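Local coordinates for protein ribonuclease S-3 (Pyrus pyrifolia, PDB 1IQQ) that cleaves RNA as a pistil ribonuclease of the T2 family and is responsible for gametophytic self-incompatibility in Japanese pear, at residues Tyr10-Cys15 and Pro26-Thr31; Asp147-Lys152 and Phe178-His183; Pro151-Gln156 and Val165-Cys170. All blocks are in the same frame, centred on the assembly; numbering follows the deposited sequence.

Interaction 1: residues Tyr10-Cys15 and Pro26-Thr31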
ATOM      1  N   TYR A  10       6.256   3.619   2.388  1.00  6.12           N
ATOM      2  CA  TYR A  10       6.943   4.870   2.744  1.00  4.68           C
ATOM      3  C   TYR A  10       8.205   4.935   1.887  1.00  7.04           C
ATOM      4  O   TYR A  10       9.114   4.136   2.070  1.00  7.03           O
ATOM      5  CB  TYR A  10       7.261   4.770   4.243  1.00  4.63           C
ATOM      6  CG  TYR A  10       8.020   5.966   4.753  1.00  6.40           C
ATOM      7  CD1 TYR A  10       7.634   7.248   4.457  1.00  5.12           C
ATOM      8  CD2 TYR A  10       9.113   5.806   5.587  1.00  7.69           C
ATOM      9  CE1 TYR A  10       8.291   8.378   4.971  1.00  8.33           C
ATOM     10  CE2 TYR A  10       9.783   6.884   6.110  1.00  6.70           C
ATOM     11  CZ  TYR A  10       9.397   8.187   5.806  1.00  7.04           C
ATOM     12  OH  TYR A  10      10.109   9.318   6.248  1.00  9.06           O
ATOM     13  N   GLN A  11       8.188   5.863   0.921  1.00  6.81           N
ATOM     14  CA  GLN A  11       9.244   5.865  -0.094  1.00  6.71           C
ATOM     15  C   GLN A  11      10.677   5.909   0.453  1.00  7.77           C
ATOM     16  O   GLN A  11      11.513   5.193  -0.065  1.00  8.58           O
ATOM     17  CB  GLN A  11       9.007   7.055  -1.045  1.00  8.29           C
ATOM     18  CG  GLN A  11       7.667   7.012  -1.765  1.00  7.40           C
ATOM     19  CD  GLN A  11       7.552   8.171  -2.736  1.00 10.63           C
ATOM     20  OE1 GLN A  11       8.516   8.953  -2.936  1.00  9.87           O
ATOM     21  NE2 GLN A  11       6.399   8.296  -3.371  1.00  8.75           N
ATOM     22  N   LEU A  12      10.894   6.730   1.476  1.00  7.57           N
ATOM     23  CA  LEU A  12      12.249   6.859   2.054  1.00  8.97           C
ATOM     24  C   LEU A  12      12.760   5.513   2.489  1.00 10.97           C
ATOM     25  O   LEU A  12      13.927   5.147   2.235  1.00 12.57           O
ATOM     26  CB  LEU A  12      12.227   7.818   3.251  1.00  8.86           C
ATOM     27  CG  LEU A  12      13.605   8.234   3.779  1.00 13.08           C
ATOM     28  CD1 LEU A  12      14.206   9.375   2.859  1.00 17.71           C
ATOM     29  CD2 LEU A  12      13.476   8.811   5.159  1.00 13.83           C
ATOM     30  N   ALA A  13      11.907   4.703   3.104  1.00  7.11           N
ATOM     31  CA  ALA A  13      12.337   3.397   3.546  1.00  7.45           C
ATOM     32  C   ALA A  13      12.444   2.362   2.440  1.00 10.09           C
ATOM     33  O   ALA A  13      13.341   1.487   2.434  1.00 11.15           O
ATOM     34  CB  ALA A  13      11.364   2.895   4.662  1.00  7.24           C
ATOM     35  N   VAL A  14      11.531   2.400   1.479  1.00  8.66           N
ATOM     36  CA  VAL A  14      11.595   1.483   0.343  1.00  9.33           C
ATOM     37  C   VAL A  14      12.951   1.648  -0.355  1.00  9.00           C
ATOM     38  O   VAL A  14      13.563   0.655  -0.741  1.00 11.94           O
ATOM     39  CB  VAL A  14      10.481   1.826  -0.711  1.00 12.36           C
ATOM     40  CG1 VAL A  14      10.590   0.954  -1.961  1.00 14.07           C
ATOM     41  CG2 VAL A  14       9.103   1.606  -0.054  1.00 12.85           C
ATOM     42  N   CYS A  15      13.381   2.907  -0.475  1.00 11.09           N
ATOM     43  CA  CYS A  15      14.668   3.191  -1.210  1.00 10.52           C
ATOM     44  C   CYS A  15      15.880   2.876  -0.402  1.00 14.42           C
ATOM     45  O   CYS A  15      17.015   3.047  -0.890  1.00 15.63           O
ATOM     46  CB  CYS A  15      14.654   4.649  -1.622  1.00  8.97           C
ATOM     47  SG  CYS A  15      13.421   4.860  -2.942  1.00 13.95           S
ATOM     48  N   PRO A  26      13.557   9.758  -3.244  1.00 11.35           N
ATOM     49  CA  PRO A  26      12.246   9.525  -2.637  1.00 10.50           C
ATOM     50  C   PRO A  26      11.760  10.672  -1.812  1.00 10.57           C
ATOM     51  O   PRO A  26      12.539  11.445  -1.256  1.00 13.35           O
ATOM     52  CB  PRO A  26      12.483   8.263  -1.786  1.00 10.47           C
ATOM     53  CG  PRO A  26      13.949   8.477  -1.333  1.00 11.44           C
ATOM     54  CD  PRO A  26      14.575   8.856  -2.690  1.00 11.16           C
ATOM     55  N   ASP A  27      10.449  10.728  -1.658  1.00  9.59           N
ATOM     56  CA  ASP A  27       9.827  11.695  -0.795  1.00  9.36           C
ATOM     57  C   ASP A  27       9.568  11.007   0.561  1.00  9.22           C
ATOM     58  O   ASP A  27       9.514   9.767   0.645  1.00  9.57           O
ATOM     59  CB  ASP A  27       8.449  12.130  -1.321  1.00 11.07           C
ATOM     60  CG  ASP A  27       8.562  12.975  -2.577  1.00 16.10           C
ATOM     61  OD1 ASP A  27       7.681  12.865  -3.457  1.00 17.07           O
ATOM     62  OD2 ASP A  27       9.524  13.766  -2.693  1.00 15.48           O
ATOM     63  N   LYS A  28       9.365  11.829   1.582  1.00  9.73           N
ATOM     64  CA  LYS A  28       9.028  11.241   2.906  1.00  9.06           C
ATOM     65  C   LYS A  28       7.494  11.110   2.977  1.00  7.94           C
ATOM     66  O   LYS A  28       6.795  11.698   3.829  1.00  8.41           O
ATOM     67  CB  LYS A  28       9.562  12.172   4.008  1.00 11.18           C
ATOM     68  CG  LYS A  28      11.117  12.116   4.084  1.00 12.24           C
ATOM     69  CD  LYS A  28      11.707  12.882   5.288  1.00 14.72           C
ATOM     70  CE  LYS A  28      13.233  12.888   5.205  1.00 20.75           C
ATOM     71  NZ  LYS A  28      13.844  13.805   6.231  1.00 22.30           N
ATOM     72  N   LEU A  29       6.988  10.262   2.078  1.00  7.54           N
ATOM     73  CA  LEU A  29       5.567  10.071   1.897  1.00  7.89           C
ATOM     74  C   LEU A  29       5.221   8.600   1.665  1.00  7.07           C
ATOM     75  O   LEU A  29       6.018   7.840   1.115  1.00  7.26           O
ATOM     76  CB  LEU A  29       5.060  10.821   0.639  1.00  9.21           C
ATOM     77  CG  LEU A  29       5.049  12.349   0.819  1.00  7.41           C
ATOM     78  CD1 LEU A  29       4.779  13.029  -0.523  1.00 10.35           C
ATOM     79  CD2 LEU A  29       3.999  12.769   1.792  1.00  8.60           C
ATOM     80  N   PHE A  30       3.996   8.260   2.087  1.00  5.92           N
ATOM     81  CA  PHE A  30       3.417   6.935   1.752  1.00  5.32           C
ATOM     82  C   PHE A  30       2.647   7.098   0.435  1.00  7.96           C
ATOM     83  O   PHE A  30       1.776   7.955   0.376  1.00  8.91           O
ATOM     84  CB  PHE A  30       2.413   6.509   2.859  1.00  6.20           C
ATOM     85  CG  PHE A  30       3.051   5.769   4.036  1.00  5.75           C
ATOM     86  CD1 PHE A  30       3.529   6.427   5.174  1.00  5.42           C
ATOM     87  CD2 PHE A  30       3.127   4.390   3.996  1.00  5.84           C
ATOM     88  CE1 PHE A  30       4.059   5.706   6.260  1.00  6.26           C
ATOM     89  CE2 PHE A  30       3.644   3.656   5.049  1.00  6.12           C
ATOM     90  CZ  PHE A  30       4.104   4.318   6.173  1.00  6.45           C
ATOM     91  N   THR A  31       3.014   6.306  -0.549  1.00  6.03           N
ATOM     92  CA  THR A  31       2.253   6.248  -1.790  1.00  6.04           C
ATOM     93  C   THR A  31       1.842   4.801  -2.011  1.00  7.03           C
ATOM     94  O   THR A  31       2.209   3.858  -1.262  1.00  6.88           O
ATOM     95  CB  THR A  31       3.035   6.806  -2.999  1.00  7.00           C
ATOM     96  OG1 THR A  31       4.350   6.257  -3.084  1.00  6.75           O
ATOM     97  CG2 THR A  31       3.140   8.361  -2.816  1.00  8.34           C
TER
HETATM   98  O   HOH W   1       5.820  10.996  -4.400  1.00 13.75           O
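Gln-11 holds the 26-31 segment at three points. Its backbone N donates an almost straight bond, N-H...O angle 172°, to Leu-29 O at 2.9 Å. Its side-chain amide works in both directions: OE1 accepts from Asp-27 N at 2.9 Å, the donor standing out of the carbonyl plane, while NE2 donates a hydrogen bond to Thr-31 OG1 at 2.9 Å, with the hydroxyl lying in the plane of the amide. A water that accepts from the same NE2 donates to Asp-27 OD1, so both amide protons are used and the flip of the group is fixed. With CG anti to the carbonyl carbon (chi1 -60°) and the chain extended beyond it, the amide reaches Asp-27 and Thr-31 together.

Tyr-10 packs next to this polar centre. Its CB sits over the middle of one face of the Phe-30 ring, a CH-pi contact of 3.8 Å to the centroid; the two rings, slid apart, scarcely overlap. The far edge of the tyrosine runs along Lys-28, whose carbonyl carbon is 3.5 Å from Tyr-10 CE1, where the loop folds through an inverse gamma turn. Pro-26 CB rests 3.7 Å from Cys-15 SG, which is disulfide-bonded to Cys-22, and Leu-12 CD1 makes a looser apolar contact with Pro-26 CG. Helix 117-123 covers Phe-30 through Val-117 and Leu-121.

Tyr-10 and Phe-30 form an antiparallel non-hydrogen-bonded pair where strands 3-10 and 30-38 of the RNase T2 sheet meet; Tyr-10 also occupies the N-cap position of the short helix 11-14.

Interaction 2: residues Asp147-Lys152 and Phe178-His183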
ATOM      1  N   ASP A 147     -11.836   3.171  10.825  1.00  7.17           N
ATOM      2  CA  ASP A 147     -12.995   2.471  11.380  1.00  8.39           C
ATOM      3  C   ASP A 147     -12.653   1.419  12.428  1.00  8.26           C
ATOM      4  O   ASP A 147     -13.318   0.390  12.539  1.00  8.51           O
ATOM      5  CB  ASP A 147     -13.762   1.855  10.169  1.00  8.64           C
ATOM      6  CG  ASP A 147     -15.075   1.094  10.563  1.00 12.67           C
ATOM      7  OD1 ASP A 147     -15.923   1.770  11.219  1.00 12.59           O
ATOM      8  OD2 ASP A 147     -15.261  -0.122  10.252  1.00 12.05           O
ATOM      9  N   ASN A 148     -11.609   1.681  13.219  1.00  6.66           N
ATOM     10  CA  ASN A 148     -11.166   0.812  14.280  1.00  6.78           C
ATOM     11  C   ASN A 148     -10.528  -0.455  13.771  1.00  7.97           C
ATOM     12  O   ASN A 148     -10.071  -1.214  14.606  1.00 11.01           O
ATOM     13  CB  ASN A 148     -12.371   0.431  15.221  1.00  9.29           C
ATOM     14  CG  ASN A 148     -11.940  -0.306  16.475  1.00 11.07           C
ATOM     15  OD1 ASN A 148     -12.092  -1.544  16.585  1.00 12.40           O
ATOM     16  ND2 ASN A 148     -11.451   0.440  17.472  1.00 10.87           N
ATOM     17  N   LYS A 149     -10.391  -0.674  12.432  1.00  6.83           N
ATOM     18  CA  LYS A 149      -9.892  -1.934  11.891  1.00  6.80           C
ATOM     19  C   LYS A 149      -8.371  -2.009  11.924  1.00  7.33           C
ATOM     20  O   LYS A 149      -7.707  -0.982  11.757  1.00  8.02           O
ATOM     21  CB  LYS A 149     -10.453  -2.179  10.475  1.00  7.20           C
ATOM     22  CG  LYS A 149     -12.024  -2.260  10.471  1.00  7.99           C
ATOM     23  CD  LYS A 149     -12.554  -3.238  11.507  1.00 10.14           C
ATOM     24  CE  LYS A 149     -14.104  -3.377  11.429  1.00 15.51           C
ATOM     25  NZ  LYS A 149     -14.474  -4.205  10.342  1.00 29.46           N
ATOM     26  N   LYS A 150      -7.903  -3.227  12.138  1.00  7.68           N
ATOM     27  CA  LYS A 150      -6.444  -3.431  12.314  1.00  8.61           C
ATOM     28  C   LYS A 150      -5.684  -3.549  11.012  1.00  8.75           C
ATOM     29  O   LYS A 150      -6.042  -4.323  10.141  1.00  8.19           O
ATOM     30  CB  LYS A 150      -6.238  -4.656  13.118  1.00 13.68           C
ATOM     31  CG  LYS A 150      -6.949  -4.600  14.456  1.00 14.77           C
ATOM     32  CD  LYS A 150      -6.842  -6.024  15.090  1.00 18.72           C
ATOM     33  CE  LYS A 150      -7.155  -6.002  16.640  1.00 31.50           C
ATOM     34  NZ  LYS A 150      -8.460  -5.312  17.059  1.00 27.69           N
ATOM     35  N   PRO A 151      -4.674  -2.712  10.893  1.00  7.67           N
ATOM     36  CA  PRO A 151      -3.870  -2.738   9.661  1.00  6.77           C
ATOM     37  C   PRO A 151      -2.795  -3.798   9.756  1.00  7.17           C
ATOM     38  O   PRO A 151      -2.551  -4.318  10.821  1.00  9.84           O
ATOM     39  CB  PRO A 151      -3.252  -1.341   9.618  1.00  6.96           C
ATOM     40  CG  PRO A 151      -3.019  -1.035  11.120  1.00  7.52           C
ATOM     41  CD  PRO A 151      -4.292  -1.631  11.815  1.00  7.82           C
ATOM     42  N   LYS A 152      -2.215  -4.099   8.608  1.00  5.35           N
ATOM     43  CA  LYS A 152      -1.069  -5.004   8.537  1.00  5.77           C
ATOM     44  C   LYS A 152       0.140  -4.106   8.265  1.00  6.37           C
ATOM     45  O   LYS A 152       0.174  -3.275   7.290  1.00  6.26           O
ATOM     46  CB  LYS A 152      -1.252  -6.047   7.428  1.00  5.24           C
ATOM     47  CG  LYS A 152       0.023  -6.917   7.254  1.00  7.05           C
ATOM     48  CD  LYS A 152      -0.290  -8.149   6.376  1.00 10.23           C
ATOM     49  CE  LYS A 152       1.012  -8.980   6.180  1.00  9.90           C
ATOM     50  NZ  LYS A 152       0.609 -10.191   5.363  1.00 14.54           N
ATOM     51  N   PHE A 178     -14.026  -1.174   5.894  1.00  7.57           N
ATOM     52  CA  PHE A 178     -12.778  -1.777   6.303  1.00  8.03           C
ATOM     53  C   PHE A 178     -13.052  -3.044   7.127  1.00  8.89           C
ATOM     54  O   PHE A 178     -14.138  -3.208   7.733  1.00  9.08           O
ATOM     55  CB  PHE A 178     -12.033  -0.801   7.196  1.00  7.55           C
ATOM     56  CG  PHE A 178     -11.495   0.406   6.483  1.00  6.60           C
ATOM     57  CD1 PHE A 178     -10.496   0.282   5.522  1.00  9.12           C
ATOM     58  CD2 PHE A 178     -11.982   1.673   6.797  1.00  7.13           C
ATOM     59  CE1 PHE A 178      -9.969   1.443   4.887  1.00  8.13           C
ATOM     60  CE2 PHE A 178     -11.503   2.858   6.200  1.00  7.35           C
ATOM     61  CZ  PHE A 178     -10.465   2.751   5.222  1.00  7.98           C
ATOM     62  N   ILE A 179     -12.085  -3.938   7.113  1.00  8.17           N
ATOM     63  CA  ILE A 179     -12.077  -5.105   7.961  1.00  8.85           C
ATOM     64  C   ILE A 179     -10.698  -5.230   8.543  1.00  9.52           C
ATOM     65  O   ILE A 179      -9.750  -4.633   8.055  1.00  7.40           O
ATOM     66  CB  ILE A 179     -12.388  -6.415   7.243  1.00  7.94           C
ATOM     67  CG1 ILE A 179     -11.318  -6.755   6.176  1.00  9.02           C
ATOM     68  CG2 ILE A 179     -13.797  -6.346   6.642  1.00 10.99           C
ATOM     69  CD1 ILE A 179     -11.550  -8.085   5.549  1.00 10.22           C
ATOM     70  N   ASP A 180     -10.578  -5.992   9.639  1.00  8.62           N
ATOM     71  CA  ASP A 180      -9.233  -6.225  10.177  1.00  7.15           C
ATOM     72  C   ASP A 180      -8.444  -7.048   9.133  1.00  8.98           C
ATOM     73  O   ASP A 180      -8.957  -7.982   8.491  1.00  8.95           O
ATOM     74  CB  ASP A 180      -9.312  -7.073  11.468  1.00  9.73           C
ATOM     75  CG  ASP A 180      -9.911  -6.349  12.645  1.00  8.66           C
ATOM     76  OD1 ASP A 180      -9.823  -5.128  12.770  1.00  8.51           O
ATOM     77  OD2 ASP A 180     -10.448  -7.118  13.505  1.00 16.51           O
ATOM     78  N   CYS A 181      -7.135  -6.750   8.992  1.00  6.81           N
ATOM     79  CA  CYS A 181      -6.300  -7.503   8.082  1.00  7.35           C
ATOM     80  C   CYS A 181      -5.951  -8.854   8.734  1.00  6.97           C
ATOM     81  O   CYS A 181      -5.502  -8.896   9.877  1.00 11.37           O
ATOM     82  CB  CYS A 181      -5.001  -6.761   7.823  1.00  8.19           C
ATOM     83  SG  CYS A 181      -5.138  -5.285   6.759  1.00  8.38           S
ATOM     84  N   PRO A 182      -6.187  -9.955   8.009  1.00  9.00           N
ATOM     85  CA  PRO A 182      -5.868 -11.277   8.537  1.00 10.65           C
ATOM     86  C   PRO A 182      -4.342 -11.509   8.219  1.00 12.98           C
ATOM     87  O   PRO A 182      -3.722 -10.722   7.526  1.00 17.98           O
ATOM     88  CB  PRO A 182      -6.858 -12.187   7.776  1.00 13.21           C
ATOM     89  CG  PRO A 182      -6.942 -11.568   6.338  1.00  9.44           C
ATOM     90  CD  PRO A 182      -6.908 -10.006   6.700  1.00  8.39           C
ATOM     91  N   HIS A 183      -3.743 -12.514   8.756  1.00 22.85           N
ATOM     92  CA  HIS A 183      -2.370 -12.780   8.382  1.00 16.67           C
ATOM     93  C   HIS A 183      -1.220 -11.783   8.616  1.00 12.18           C
ATOM     94  O   HIS A 183      -0.434 -11.457   7.677  1.00 12.42           O
ATOM     95  CB  HIS A 183      -2.328 -13.241   6.937  1.00 14.64           C
ATOM     96  CG  HIS A 183      -3.447 -14.183   6.612  1.00 16.52           C
ATOM     97  ND1 HIS A 183      -3.853 -15.151   7.512  1.00 23.42           N
ATOM     98  CD2 HIS A 183      -4.245 -14.306   5.534  1.00 21.55           C
ATOM     99  CE1 HIS A 183      -4.854 -15.836   6.993  1.00 26.33           C
ATOM    100  NE2 HIS A 183      -5.114 -15.344   5.796  1.00 21.51           N
TER
HETATM  101  O   HOH W   2     -10.768  -4.069  15.049  1.00 17.40           O
HETATM  102  O   HOH W   3     -12.955  -7.105  10.830  1.00 21.29           O
HETATM  103  O   HOH W   4      -7.568  -2.932   7.923  1.00  6.64           O
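Lys-149, Lys-150 and Lys-152 reach the 178-183 segment from different directions. Lys-149 bends at chi2 (-51°) and again at chi4, so that its chain crosses the stem of Phe-178 obliquely, with CG 3.6 Å from Phe-178 CB, and NZ comes back onto Phe-178 O at 2.8 Å. The ammonium meets this carbonyl from well off the C=O direction and tilted out of its plane. Lys-149 crosses Asp-180 at about a right angle, and its CD passes 3.6 Å from Asp-180 OD1.

That carboxylate oxygen is gripped by the backbone: Lys-150 N donates to Asp-180 OD1 at 2.8 Å on its anti side, somewhat out of the carboxylate plane. The Lys-150 chain lies obliquely against the acid, but its NZ remains 4.5 Å from Asp-180 OD2, beyond a salt bridge, and the attraction is probably modest at this surface. One water lies within hydrogen-bonding distance of both Asn-148 O and Asp-180 OD1.

The segments run in roughly the same direction, 24° apart end to end, and join the loop after helix 135-143 to the edge of the RNase T2 sheet, where the short, weakly bonded strand about 178-179 pairs with strand 161-171. Cys-181 N donates to Lys-150 O in the carbonyl plane, and the Cys-181 to Cys-170 disulfide ties the 178-183 segment to strand 161-171.

Lys-152 stretches out fully, CG anti to the backbone N (chi1 174°), starting with its CB 3.8 Å from Cys-181 CB and ending with NZ 2.8 Å from His-183 O, nearly in line with the C=O bond. Phe-185 adds a cation-pi partner for the same ammonium. At the start of the 147-152 segment, Asp-147 CB meets the ring edge of Phe-178 at CD2, 3.8 Å away.

Interaction 3: residues Pro151-Gln156 and Val165-Cys170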
ATOM      1  N   PRO A 151      -4.674  -2.712  10.893  1.00  7.67           N
ATOM      2  CA  PRO A 151      -3.870  -2.738   9.661  1.00  6.77           C
ATOM      3  C   PRO A 151      -2.795  -3.798   9.756  1.00  7.17           C
ATOM      4  O   PRO A 151      -2.551  -4.318  10.821  1.00  9.84           O
ATOM      5  CB  PRO A 151      -3.252  -1.341   9.618  1.00  6.96           C
ATOM      6  CG  PRO A 151      -3.019  -1.035  11.120  1.00  7.52           C
ATOM      7  CD  PRO A 151      -4.292  -1.631  11.815  1.00  7.82           C
ATOM      8  N   LYS A 152      -2.215  -4.099   8.608  1.00  5.35           N
ATOM      9  CA  LYS A 152      -1.069  -5.004   8.537  1.00  5.77           C
ATOM     10  C   LYS A 152       0.140  -4.106   8.265  1.00  6.37           C
ATOM     11  O   LYS A 152       0.174  -3.275   7.290  1.00  6.26           O
ATOM     12  CB  LYS A 152      -1.252  -6.047   7.428  1.00  5.24           C
ATOM     13  CG  LYS A 152       0.023  -6.917   7.254  1.00  7.05           C
ATOM     14  CD  LYS A 152      -0.290  -8.149   6.376  1.00 10.23           C
ATOM     15  CE  LYS A 152       1.012  -8.980   6.180  1.00  9.90           C
ATOM     16  NZ  LYS A 152       0.609 -10.191   5.363  1.00 14.54           N
ATOM     17  N   LEU A 153       1.184  -4.261   9.107  1.00  6.14           N
ATOM     18  CA  LEU A 153       2.387  -3.435   8.986  1.00  6.88           C
ATOM     19  C   LEU A 153       3.597  -4.264   8.552  1.00  6.76           C
ATOM     20  O   LEU A 153       3.735  -5.431   8.923  1.00  8.40           O
ATOM     21  CB  LEU A 153       2.702  -2.786  10.321  1.00  6.51           C
ATOM     22  CG  LEU A 153       2.096  -1.416  10.623  1.00  9.30           C
ATOM     23  CD1 LEU A 153       0.584  -1.509  10.553  1.00 10.25           C
ATOM     24  CD2 LEU A 153       2.518  -0.982  12.016  1.00 12.14           C
ATOM     25  N   LYS A 154       4.487  -3.610   7.808  1.00  6.37           N
ATOM     26  CA  LYS A 154       5.751  -4.226   7.361  1.00  6.63           C
ATOM     27  C   LYS A 154       6.861  -3.297   7.789  1.00  7.27           C
ATOM     28  O   LYS A 154       6.785  -2.076   7.589  1.00  7.15           O
ATOM     29  CB  LYS A 154       5.807  -4.325   5.831  1.00  8.23           C
ATOM     30  CG  LYS A 154       7.108  -5.000   5.406  1.00  9.03           C
ATOM     31  CD  LYS A 154       7.148  -5.161   3.855  1.00 11.39           C
ATOM     32  CE  LYS A 154       8.193  -6.154   3.412  1.00 18.04           C
ATOM     33  NZ  LYS A 154       7.885  -6.483   1.966  1.00 23.80           N
ATOM     34  N   CYS A 155       7.916  -3.880   8.372  1.00  7.85           N
ATOM     35  CA  CYS A 155       9.097  -3.116   8.797  1.00  4.93           C
ATOM     36  C   CYS A 155      10.357  -3.779   8.165  1.00  5.25           C
ATOM     37  O   CYS A 155      10.248  -4.835   7.545  1.00  7.82           O
ATOM     38  CB  CYS A 155       9.255  -3.179  10.308  1.00  9.03           C
ATOM     39  SG  CYS A 155       8.081  -2.097  11.187  1.00  7.66           S
ATOM     40  N   GLN A 156      11.510  -3.118   8.324  1.00  6.92           N
ATOM     41  CA  GLN A 156      12.753  -3.753   7.862  1.00  8.88           C
ATOM     42  C   GLN A 156      13.838  -3.381   8.834  1.00  7.19           C
ATOM     43  O   GLN A 156      13.829  -2.296   9.436  1.00  8.39           O
ATOM     44  CB  GLN A 156      13.152  -3.267   6.455  1.00  8.41           C
ATOM     45  CG  GLN A 156      13.382  -1.795   6.380  1.00  9.96           C
ATOM     46  CD  GLN A 156      13.514  -1.302   4.930  1.00 12.84           C
ATOM     47  OE1 GLN A 156      13.281  -2.056   4.029  1.00 14.66           O
ATOM     48  NE2 GLN A 156      13.836  -0.022   4.748  1.00 13.00           N
ATOM     49  N   VAL A 165       7.971   0.429   6.898  1.00  4.96           N
ATOM     50  CA  VAL A 165       8.073   0.446   5.427  1.00  5.84           C
ATOM     51  C   VAL A 165       6.684   0.399   4.758  1.00  6.43           C
ATOM     52  O   VAL A 165       6.472   1.158   3.795  1.00  7.41           O
ATOM     53  CB  VAL A 165       8.858  -0.745   4.921  1.00  7.82           C
ATOM     54  CG1 VAL A 165       9.151  -0.567   3.390  1.00 11.01           C
ATOM     55  CG2 VAL A 165      10.213  -0.845   5.687  1.00 13.04           C
ATOM     56  N   GLU A 166       5.757  -0.443   5.194  1.00  6.23           N
ATOM     57  CA  GLU A 166       4.448  -0.508   4.519  1.00  6.72           C
ATOM     58  C   GLU A 166       3.322  -0.588   5.520  1.00  5.47           C
ATOM     59  O   GLU A 166       3.501  -1.143   6.642  1.00  6.12           O
ATOM     60  CB  GLU A 166       4.276  -1.755   3.565  1.00  6.32           C
ATOM     61  CG  GLU A 166       5.279  -1.829   2.455  1.00  6.65           C
ATOM     62  CD  GLU A 166       5.040  -3.017   1.551  1.00 11.69           C
ATOM     63  OE1 GLU A 166       4.420  -4.000   1.895  1.00 12.40           O
ATOM     64  OE2 GLU A 166       5.550  -2.965   0.403  1.00 21.63           O
ATOM     65  N   ILE A 167       2.187  -0.010   5.129  1.00  5.11           N
ATOM     66  CA  ILE A 167       0.959  -0.111   5.957  1.00  5.43           C
ATOM     67  C   ILE A 167      -0.153  -0.501   5.010  1.00  6.28           C
ATOM     68  O   ILE A 167      -0.323   0.118   3.946  1.00  5.86           O
ATOM     69  CB  ILE A 167       0.631   1.187   6.682  1.00  4.32           C
ATOM     70  CG1 ILE A 167       1.613   1.375   7.854  1.00  6.03           C
ATOM     71  CG2 ILE A 167      -0.803   1.102   7.273  1.00  6.71           C
ATOM     72  CD1 ILE A 167       1.494   2.709   8.642  1.00  6.97           C
ATOM     73  N   THR A 168      -0.906  -1.564   5.349  1.00  5.15           N
ATOM     74  CA  THR A 168      -1.989  -2.044   4.551  1.00  4.30           C
ATOM     75  C   THR A 168      -3.293  -1.866   5.279  1.00  4.96           C
ATOM     76  O   THR A 168      -3.416  -2.196   6.482  1.00  6.51           O
ATOM     77  CB  THR A 168      -1.811  -3.561   4.311  1.00  6.71           C
ATOM     78  OG1 THR A 168      -0.616  -3.765   3.543  1.00  7.44           O
ATOM     79  CG2 THR A 168      -3.057  -4.178   3.574  1.00  4.66           C
ATOM     80  N   LEU A 169      -4.293  -1.310   4.590  1.00  6.09           N
ATOM     81  CA  LEU A 169      -5.664  -1.173   5.092  1.00  5.27           C
ATOM     82  C   LEU A 169      -6.473  -2.239   4.360  1.00  5.55           C
ATOM     83  O   LEU A 169      -6.424  -2.308   3.129  1.00  5.90           O
ATOM     84  CB  LEU A 169      -6.245   0.228   4.760  1.00  4.86           C
ATOM     85  CG  LEU A 169      -5.323   1.352   5.112  1.00  5.54           C
ATOM     86  CD1 LEU A 169      -6.072   2.651   4.817  1.00  9.25           C
ATOM     87  CD2 LEU A 169      -4.982   1.332   6.594  1.00  9.26           C
ATOM     88  N   CYS A 170      -7.215  -3.085   5.072  1.00  6.61           N
ATOM     89  CA  CYS A 170      -7.993  -4.147   4.445  1.00  6.06           C
ATOM     90  C   CYS A 170      -9.465  -3.779   4.420  1.00  7.41           C
ATOM     91  O   CYS A 170      -9.964  -3.030   5.312  1.00  7.51           O
ATOM     92  CB  CYS A 170      -7.797  -5.469   5.208  1.00  6.47           C
ATOM     93  SG  CYS A 170      -6.077  -6.023   5.048  1.00  7.45           S
TER
HETATM   94  O   HOH W   5       1.665  -3.561   4.857  1.00  9.90           O
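Val-165 and Gln-156 make the closest side-chain contact between the two segments. CG2 of the valine comes 3.4 Å from Gln-156 CG, the two side chains crossing at about a right angle. Gln-156 has CG between the backbone N and carbonyl carbon (chi1 60°), which carries its flat end along the valine methyl toward Ala-13 O and Glu-163 OE2, both hydrogen-bonded to NE2. With an alanine here, Val-165 CG2 would probably lose its cover, and Ala-13 O and Glu-163 OE2 the amide that joins them.

Close by, the backbones are bound through a classic beta bulge: Val-165 and Glu-166 both face Lys-154, and Lys-154 O accepts from Val-165 N at 2.9 Å and from Glu-166 N at 3.1 Å. Regular antiparallel pairing follows, with Thr-168 N donating to Lys-152 O at 2.8 Å. On the buried face Leu-153 and Ile-167 lie side by side, Leu-153 CG 4.0 Å from Ile-167 CG1, and Pro-151 CB adds a more distant contact with Ile-167 CG2.

The face bearing Lys-152, Lys-154 and Glu-166 is more polar and partly exposed, though Thr-168 on it is buried. Lys-154 and Glu-166 run alongside each other, the lysine CD 3.6 Å from Glu-166 OE1, yet NZ stays 4.3 Å from that oxygen, short of a salt bridge. A water joins Lys-152 O to Thr-168 OG1, which is also hydrogen-bonded to Thr-7 OG1.

Glu-166 lies beside His-33, the experimentally identified proton donor, placing this face next to the active site. Strand 161-171 is flanked by strands 152-158 and 3-10, while helix 135-143 packs on the other face through Leu-135 against Leu-153 and Ile-142 against Leu-169.

How the interactions relate
Along the chain interaction 1 closes first; interactions 2 and 3 start from one stretch, sharing Pro-151 and Lys-152. All three reach the same mixed sheet. Strand 161-171 runs through interaction 3 and links the others: Val-165 O accepts from Tyr-10 N of interaction 1, while Cys-170 is joined to Cys-181 of interaction 2 by a disulfide and to Ile-179 by a backbone bond. Interaction 3 has its centre about 13 Å from that of interaction 1 and about 10 Å from that of interaction 2. Interactions 1 and 2, about 22 Å apart between centres, lie on opposite sides of the chain's centre, so the sheet connects the helix and loop of interaction 1 with surface loops of interaction 2.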